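Local atomic coordinates of 11R-lipoxygenase (Gersemia fruticosa, PDB entry 3VF1), a protein that probably catalyses, in a calcium-dependent way, the insertion of molecular oxygen into polyunsaturated fatty acids with the help of one non-heme iron. Residues K162-D170 and G179-P190; D529-N537 and T546-F554. All coordinates share one frame; numbering follows the deposited sequence.

Interaction 1: K162-D170 and G179-P190; sequences KKLYKWGTD and GFVDAEEPKSLP
Phe-180 spreads one face of its ring over Gly-168, whose CA stands 4.2 Å from the ring centroid in a CH-pi contact. The ring gets there because CG sits between the backbone N and the carbonyl carbon (chi1 55°), which folds the side chain back over the 168-170 backbone; Asp-170 meets its edge through N. The backbones are joined here by a single beta bridge, Trp-167 with Val-181. Gly-168 N reaches Phe-180 O at 2.7 Å in a nearly straight bond (166°), whereas Asp-182 N meets Lys-166 O at 3.0 Å along a more bent path (142°). Beside these bonds a water donates to Gly-168 O (2.8 Å) and accepts from Phe-180 N (2.9 Å).

Nearer helix 148-164, the Tyr-165 ring slants across Pro-190, its OH 3.3 Å from Pro-190 CB and its CZ 3.5 Å from Pro-190 CG, and stacks on Trp-408. An alanine here would remove the whole ring and is likely to open a gap beside Pro-190 and strip Trp-408 of its stacking partner.

The outer side is looser: of the Lys-166 side chain, CB comes near Asp-182 CB before the chain bends away, and a water accepts from Thr-169 N while giving a weak bond to Asp-182 OD1. Two direct backbone bonds, a bridging water and ring packing thus hold the tight part; the solvent side has weaker water links.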
# COMPACT_ATOMS: atom_id res chain seq x y z
N LYS A 162 -10.08 -22.43 -0.90
CA LYS A 162 -8.74 -22.90 -1.25
C LYS A 162 -8.64 -23.26 -2.73
O LYS A 162 -7.56 -23.25 -3.31
CB LYS A 162 -8.34 -24.11 -0.41
CG LYS A 162 -7.72 -23.77 0.93
CD LYS A 162 -6.96 -24.96 1.49
CE LYS A 162 -6.34 -24.66 2.85
NZ LYS A 162 -7.37 -24.47 3.91
N LYS A 163 -9.78 -23.57 -3.34
CA LYS A 163 -9.80 -23.98 -4.75
C LYS A 163 -9.78 -22.77 -5.68
O LYS A 163 -9.37 -22.88 -6.83
CB LYS A 163 -11.04 -24.83 -5.03
CG LYS A 163 -11.12 -26.10 -4.20
CD LYS A 163 -12.35 -26.92 -4.54
CE LYS A 163 -12.40 -28.21 -3.74
NZ LYS A 163 -13.60 -29.03 -4.07
N LEU A 164 -10.21 -21.62 -5.17
CA LEU A 164 -10.27 -20.40 -5.96
C LEU A 164 -9.02 -19.55 -5.78
O LEU A 164 -8.61 -18.83 -6.70
CB LEU A 164 -11.50 -19.58 -5.57
CG LEU A 164 -12.85 -20.26 -5.82
CD1 LEU A 164 -13.99 -19.37 -5.31
CD2 LEU A 164 -13.04 -20.58 -7.29
N TYR A 165 -8.40 -19.63 -4.60
CA TYR A 165 -7.26 -18.79 -4.28
C TYR A 165 -6.00 -19.63 -4.02
O TYR A 165 -5.70 -19.99 -2.89
CB TYR A 165 -7.58 -17.93 -3.05
CG TYR A 165 -8.77 -17.02 -3.26
CD1 TYR A 165 -8.64 -15.79 -3.88
CD2 TYR A 165 -10.04 -17.40 -2.82
CE1 TYR A 165 -9.73 -14.96 -4.07
CE2 TYR A 165 -11.13 -16.58 -3.00
CZ TYR A 165 -10.97 -15.36 -3.63
OH TYR A 165 -12.06 -14.54 -3.82
N LYS A 166 -5.28 -19.93 -5.10
CA LYS A 166 -4.06 -20.72 -5.01
C LYS A 166 -2.84 -19.81 -5.02
O LYS A 166 -2.94 -18.64 -5.38
CB LYS A 166 -3.98 -21.69 -6.20
CG LYS A 166 -5.24 -22.50 -6.44
CD LYS A 166 -5.13 -23.91 -5.88
CE LYS A 166 -4.77 -23.90 -4.40
NZ LYS A 166 -4.99 -25.24 -3.77
N TRP A 167 -1.69 -20.35 -4.63
CA TRP A 167 -0.43 -19.62 -4.72
C TRP A 167 0.10 -19.67 -6.15
O TRP A 167 0.34 -20.75 -6.70
CB TRP A 167 0.60 -20.20 -3.76
CG TRP A 167 0.26 -20.01 -2.31
CD1 TRP A 167 -0.14 -20.97 -1.44
CD2 TRP A 167 0.29 -18.78 -1.58
NE1 TRP A 167 -0.37 -20.42 -0.20
CE2 TRP A 167 -0.11 -19.08 -0.26
CE3 TRP A 167 0.61 -17.46 -1.91
CZ2 TRP A 167 -0.19 -18.10 0.73
CZ3 TRP A 167 0.53 -16.50 -0.92
CH2 TRP A 167 0.13 -16.82 0.38
N GLY A 168 0.29 -18.50 -6.75
CA GLY A 168 0.75 -18.40 -8.12
C GLY A 168 2.11 -19.04 -8.36
O GLY A 168 2.94 -19.12 -7.46
N THR A 169 2.33 -19.49 -9.59
CA THR A 169 3.60 -20.08 -9.99
C THR A 169 4.16 -19.42 -11.24
O THR A 169 5.07 -19.96 -11.88
CB THR A 169 3.46 -21.59 -10.25
OG1 THR A 169 2.34 -21.83 -11.11
CG2 THR A 169 3.25 -22.34 -8.94
N ASP A 170 3.62 -18.26 -11.60
CA ASP A 170 4.13 -17.49 -12.73
C ASP A 170 5.65 -17.41 -12.65
O ASP A 170 6.19 -16.75 -11.76
CB ASP A 170 3.53 -16.08 -12.72
CG ASP A 170 3.95 -15.25 -13.91
OD1 ASP A 170 4.94 -15.62 -14.58
OD2 ASP A 170 3.29 -14.23 -14.19
N GLY A 179 5.14 -14.60 -1.97
CA GLY A 179 4.12 -15.37 -2.66
C GLY A 179 3.06 -14.44 -3.20
O GLY A 179 2.96 -13.28 -2.79
N PHE A 180 2.25 -14.94 -4.13
CA PHE A 180 1.19 -14.13 -4.73
C PHE A 180 0.05 -15.02 -5.19
O PHE A 180 0.19 -16.24 -5.29
CB PHE A 180 1.75 -13.32 -5.90
CG PHE A 180 2.44 -14.15 -6.95
CD1 PHE A 180 3.73 -14.61 -6.73
CD2 PHE A 180 1.82 -14.45 -8.15
CE1 PHE A 180 4.38 -15.37 -7.69
CE2 PHE A 180 2.46 -15.20 -9.11
CZ PHE A 180 3.74 -15.67 -8.88
N VAL A 181 -1.10 -14.41 -5.47
CA VAL A 181 -2.27 -15.15 -5.92
C VAL A 181 -2.08 -15.64 -7.34
O VAL A 181 -1.39 -15.01 -8.14
CB VAL A 181 -3.55 -14.29 -5.86
CG1 VAL A 181 -3.53 -13.24 -6.96
CG2 VAL A 181 -4.78 -15.17 -5.99
N ASP A 182 -2.69 -16.78 -7.66
CA ASP A 182 -2.63 -17.32 -9.01
C ASP A 182 -3.74 -16.71 -9.86
O ASP A 182 -4.92 -17.03 -9.69
CB ASP A 182 -2.78 -18.85 -8.98
CG ASP A 182 -2.70 -19.47 -10.36
OD1 ASP A 182 -2.75 -18.72 -11.36
OD2 ASP A 182 -2.60 -20.71 -10.46
N ALA A 183 -3.36 -15.83 -10.77
CA ALA A 183 -4.31 -15.18 -11.67
C ALA A 183 -3.57 -14.62 -12.88
O ALA A 183 -2.55 -13.94 -12.73
CB ALA A 183 -5.06 -14.08 -10.95
N GLU A 184 -4.08 -14.90 -14.07
CA GLU A 184 -3.44 -14.45 -15.30
C GLU A 184 -3.73 -12.98 -15.56
O GLU A 184 -2.87 -12.24 -16.05
CB GLU A 184 -3.91 -15.30 -16.48
CG GLU A 184 -3.18 -14.99 -17.78
CD GLU A 184 -3.52 -15.97 -18.89
OE1 GLU A 184 -4.16 -17.00 -18.59
OE2 GLU A 184 -3.15 -15.70 -20.05
N GLU A 185 -4.94 -12.56 -15.22
CA GLU A 185 -5.35 -11.17 -15.39
C GLU A 185 -6.33 -10.77 -14.29
O GLU A 185 -6.86 -11.63 -13.59
CB GLU A 185 -6.00 -10.96 -16.76
CG GLU A 185 -5.15 -11.43 -17.94
CD GLU A 185 -5.79 -11.09 -19.27
OE1 GLU A 185 -6.70 -10.23 -19.29
OE2 GLU A 185 -5.38 -11.68 -20.30
N PRO A 186 -6.58 -9.46 -14.14
CA PRO A 186 -7.56 -9.02 -13.14
C PRO A 186 -8.92 -9.68 -13.32
O PRO A 186 -9.62 -9.92 -12.34
CB PRO A 186 -7.65 -7.51 -13.38
CG PRO A 186 -6.34 -7.15 -13.99
CD PRO A 186 -5.94 -8.33 -14.83
N LYS A 187 -9.29 -9.96 -14.57
CA LYS A 187 -10.59 -10.56 -14.87
C LYS A 187 -10.67 -12.03 -14.48
O LYS A 187 -11.75 -12.54 -14.18
CB LYS A 187 -10.91 -10.41 -16.36
CG LYS A 187 -11.38 -9.03 -16.77
CD LYS A 187 -12.73 -8.70 -16.15
CE LYS A 187 -13.29 -7.40 -16.70
NZ LYS A 187 -14.63 -7.09 -16.13
N SER A 188 -9.53 -12.71 -14.48
CA SER A 188 -9.50 -14.13 -14.14
C SER A 188 -9.58 -14.37 -12.63
O SER A 188 -9.53 -15.51 -12.17
CB SER A 188 -8.24 -14.80 -14.71
OG SER A 188 -7.06 -14.17 -14.23
N LEU A 189 -9.71 -13.29 -11.87
CA LEU A 189 -9.88 -13.39 -10.43
C LEU A 189 -11.36 -13.57 -10.08
O LEU A 189 -12.23 -13.18 -10.86
CB LEU A 189 -9.36 -12.13 -9.73
CG LEU A 189 -7.84 -11.97 -9.61
CD1 LEU A 189 -7.52 -10.56 -9.12
CD2 LEU A 189 -7.26 -13.00 -8.67
N PRO A 190 -11.64 -14.16 -8.92
CA PRO A 190 -13.02 -14.22 -8.42
C PRO A 190 -13.63 -12.83 -8.35
O PRO A 190 -12.95 -11.88 -7.96
CB PRO A 190 -12.86 -14.81 -7.02
CG PRO A 190 -11.61 -15.62 -7.10
CD PRO A 190 -10.71 -14.88 -8.04
O HOH W 1 3.07 -17.59 -5.11
O HOH W 2 0.39 -18.19 -11.49
O HOH W 3 0.79 -13.50 -12.06

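Interaction 2: D529-N537 and T546-F554; sequences DWIRDLHEN and TDKKVPKSF
Trp-530 meets Phe-554 edge to edge, CZ3 lying 3.9 Å from CE2, each contact falling near the plane of the other ring. Its own indole is backed on one face by Leu-534 CD1, one helical turn further on.

Ile-531 carries the apolar centre. CG1 lies over the face of the Phe-554 ring, 4.0 Å from the centroid and shifted toward the rim. With CG1 anti to the backbone N (chi1 -167°), the branch is swung out to the loop, and CD1 beyond it wedges between Phe-554 CZ and Val-550 CG1, the latter 3.8 Å away. The other branch, CG2, rests on the backbone at Ser-553 CA.

Arg-532 lies at the margin and joins the loop through solvent: a water gives a 2.7 Å hydrogen bond to Lys-552 O and accepts a weak one from Arg-532 NH1. Leu-534 adds only a light touch, CB against Val-550 CG1.

At His-535 the contact turns polar. ND1 donates to Val-550 O at 2.9 Å (N-H...O 155°); the acceptor lies in the imidazole plane, while the donor stands 33° out of the carbonyl plane. Lys-552 runs alongside, pointing the same way, and lays CG over one face of the imidazole, 3.9 Å from its centroid, a CH-pi contact. One edge bond and one covered face together limit how the ring can turn.

The loop thus connects two consecutive helices of the largely helical lipoxygenase domain, running back antiparallel along helix 525-538 before entering helix 557-579. Phe-563 of the second helix also packs on Ile-531 and Leu-534, and that helix carries the iron ligands His-575 and Asn-579.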
# COMPACT_ATOMS: atom_id res chain seq x y z
N ASP A 529 -3.40 -22.04 10.94
CA ASP A 529 -3.33 -22.39 9.52
C ASP A 529 -2.93 -21.15 8.73
O ASP A 529 -2.13 -21.22 7.80
CB ASP A 529 -4.68 -22.91 9.02
CG ASP A 529 -5.06 -24.24 9.65
OD1 ASP A 529 -4.15 -25.00 10.04
OD2 ASP A 529 -6.27 -24.53 9.74
N TRP A 530 -3.51 -20.02 9.11
CA TRP A 530 -3.24 -18.74 8.46
C TRP A 530 -1.76 -18.40 8.51
O TRP A 530 -1.13 -18.18 7.47
CB TRP A 530 -4.06 -17.64 9.12
CG TRP A 530 -3.92 -16.30 8.47
CD1 TRP A 530 -4.34 -15.96 7.22
CD2 TRP A 530 -3.33 -15.12 9.03
NE1 TRP A 530 -4.05 -14.64 6.96
CE2 TRP A 530 -3.43 -14.11 8.06
CE3 TRP A 530 -2.73 -14.83 10.26
CZ2 TRP A 530 -2.95 -12.82 8.28
CZ3 TRP A 530 -2.25 -13.55 10.47
CH2 TRP A 530 -2.36 -12.56 9.49
N ILE A 531 -1.19 -18.35 9.71
CA ILE A 531 0.20 -17.94 9.88
C ILE A 531 1.17 -18.98 9.35
O ILE A 531 2.27 -18.65 8.90
CB ILE A 531 0.53 -17.63 11.36
CG1 ILE A 531 1.87 -16.91 11.47
CG2 ILE A 531 0.55 -18.91 12.19
CD1 ILE A 531 1.91 -15.56 10.76
N ARG A 532 0.77 -20.25 9.38
CA ARG A 532 1.61 -21.32 8.87
C ARG A 532 1.69 -21.27 7.35
O ARG A 532 2.73 -21.58 6.76
CB ARG A 532 1.09 -22.69 9.31
CG ARG A 532 1.89 -23.85 8.74
CD ARG A 532 1.56 -25.18 9.41
NE ARG A 532 0.15 -25.56 9.25
CZ ARG A 532 -0.79 -25.44 10.19
NH1 ARG A 532 -0.50 -24.94 11.39
NH2 ARG A 532 -2.03 -25.81 9.92
N ASP A 533 0.60 -20.86 6.71
CA ASP A 533 0.56 -20.76 5.26
C ASP A 533 1.43 -19.59 4.79
O ASP A 533 2.04 -19.65 3.72
CB ASP A 533 -0.88 -20.58 4.78
CG ASP A 533 -1.06 -20.92 3.31
OD1 ASP A 533 -0.13 -21.51 2.72
OD2 ASP A 533 -2.13 -20.61 2.75
N LEU A 534 1.48 -18.54 5.60
CA LEU A 534 2.32 -17.38 5.30
C LEU A 534 3.80 -17.73 5.44
O LEU A 534 4.61 -17.38 4.58
CB LEU A 534 1.98 -16.22 6.23
CG LEU A 534 0.61 -15.59 6.04
CD1 LEU A 534 0.32 -14.58 7.15
CD2 LEU A 534 0.51 -14.93 4.68
N HIS A 535 4.14 -18.44 6.51
CA HIS A 535 5.52 -18.80 6.79
C HIS A 535 6.09 -19.70 5.70
O HIS A 535 7.27 -19.61 5.36
CB HIS A 535 5.62 -19.51 8.14
CG HIS A 535 6.98 -20.07 8.43
ND1 HIS A 535 7.95 -19.35 9.09
CD2 HIS A 535 7.53 -21.27 8.15
CE1 HIS A 535 9.04 -20.08 9.20
NE2 HIS A 535 8.81 -21.26 8.64
N GLU A 536 5.25 -20.57 5.15
CA GLU A 536 5.71 -21.58 4.20
C GLU A 536 5.64 -21.10 2.75
O GLU A 536 6.59 -21.29 1.99
CB GLU A 536 4.89 -22.86 4.37
CG GLU A 536 5.08 -23.53 5.72
CD GLU A 536 4.19 -24.75 5.91
OE1 GLU A 536 3.29 -24.96 5.06
OE2 GLU A 536 4.39 -25.49 6.89
N ASN A 537 4.53 -20.48 2.38
CA ASN A 537 4.30 -20.08 1.00
C ASN A 537 4.27 -18.57 0.79
O ASN A 537 4.62 -18.07 -0.28
CB ASN A 537 3.01 -20.70 0.47
CG ASN A 537 2.99 -22.21 0.59
OD1 ASN A 537 3.62 -22.91 -0.20
ND2 ASN A 537 2.27 -22.72 1.58
N THR A 546 17.83 -16.47 3.82
CA THR A 546 17.53 -15.52 4.89
C THR A 546 16.09 -15.64 5.35
O THR A 546 15.16 -15.23 4.66
CB THR A 546 17.78 -14.07 4.43
OG1 THR A 546 19.12 -13.94 3.94
CG2 THR A 546 17.56 -13.10 5.58
N ASP A 547 15.91 -16.22 6.53
CA ASP A 547 14.58 -16.36 7.12
C ASP A 547 13.93 -14.99 7.30
O ASP A 547 14.58 -14.05 7.76
CB ASP A 547 14.68 -17.10 8.46
CG ASP A 547 13.35 -17.15 9.20
OD1 ASP A 547 12.44 -17.86 8.73
OD2 ASP A 547 13.23 -16.49 10.25
N LYS A 548 12.66 -14.90 6.95
CA LYS A 548 11.94 -13.63 6.95
C LYS A 548 11.37 -13.30 8.33
O LYS A 548 10.74 -12.25 8.51
CB LYS A 548 10.81 -13.67 5.92
CG LYS A 548 11.30 -14.00 4.51
CD LYS A 548 11.59 -12.75 3.71
CE LYS A 548 12.57 -13.03 2.57
NZ LYS A 548 13.97 -13.16 3.06
N LYS A 549 11.58 -14.19 9.29
CA LYS A 549 11.13 -13.99 10.66
C LYS A 549 9.61 -13.87 10.78
O LYS A 549 9.10 -13.12 11.61
CB LYS A 549 11.82 -12.77 11.28
CG LYS A 549 13.31 -12.95 11.46
CD LYS A 549 13.93 -11.82 12.26
CE LYS A 549 15.43 -12.00 12.42
NZ LYS A 549 15.77 -13.27 13.13
N VAL A 550 8.90 -14.60 9.93
CA VAL A 550 7.47 -14.77 10.09
C VAL A 550 7.24 -15.97 11.01
O VAL A 550 7.82 -17.03 10.79
CB VAL A 550 6.77 -15.03 8.75
CG1 VAL A 550 5.27 -15.23 8.96
CG2 VAL A 550 7.02 -13.87 7.80
N PRO A 551 6.42 -15.80 12.06
CA PRO A 551 6.25 -16.88 13.04
C PRO A 551 5.76 -18.18 12.41
O PRO A 551 4.99 -18.16 11.45
CB PRO A 551 5.19 -16.33 14.00
CG PRO A 551 5.26 -14.85 13.84
CD PRO A 551 5.62 -14.62 12.41
N LYS A 552 6.21 -19.31 12.95
CA LYS A 552 5.71 -20.61 12.54
C LYS A 552 4.33 -20.84 13.16
O LYS A 552 3.52 -21.59 12.63
CB LYS A 552 6.66 -21.72 12.98
CG LYS A 552 8.06 -21.62 12.39
CD LYS A 552 8.96 -22.75 12.87
CE LYS A 552 9.08 -22.78 14.38
NZ LYS A 552 8.11 -23.72 15.03
N SER A 553 4.09 -20.17 14.28
CA SER A 553 2.81 -20.25 14.97
C SER A 553 2.66 -19.07 15.92
O SER A 553 3.66 -18.45 16.30
CB SER A 553 2.70 -21.56 15.74
OG SER A 553 3.70 -21.66 16.74
N PHE A 554 1.43 -18.77 16.30
CA PHE A 554 1.17 -17.73 17.29
C PHE A 554 1.01 -18.37 18.67
O PHE A 554 0.08 -19.14 18.90
CB PHE A 554 -0.10 -16.95 16.93
CG PHE A 554 0.08 -16.02 15.76
CD1 PHE A 554 1.15 -15.14 15.71
CD2 PHE A 554 -0.82 -16.03 14.71
CE1 PHE A 554 1.32 -14.29 14.63
CE2 PHE A 554 -0.66 -15.18 13.63
CZ PHE A 554 0.41 -14.31 13.59
O HOH W 4 1.19 -22.92 12.96

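Overall arrangement
Both contacts are partly buried and join segments close in sequence, by different means. Interaction 1 joins the chain leaving helix 148-164 to the loop that follows, through two direct backbone bonds together with ring packing by Phe-180, Tyr-165 and Pro-190; interaction 2 lays a loop on a helix, largely through apolar side chains with a single direct hydrogen bond. They meet where Trp-167 NE1 lies 3.1 Å from Asp-533 OD1, a probable hydrogen bond. Helix 369-410, bearing the iron ligands His-392 and His-397, is common ground: Phe-180 touches Glu-401, Leu-534 touches Ser-406, and Arg-409 binds both Tyr-165 O and the Asp-533 carboxylate. Interaction 1 lies nearer the iron site, Phe-180 about 10 Å from His-397 between side chains.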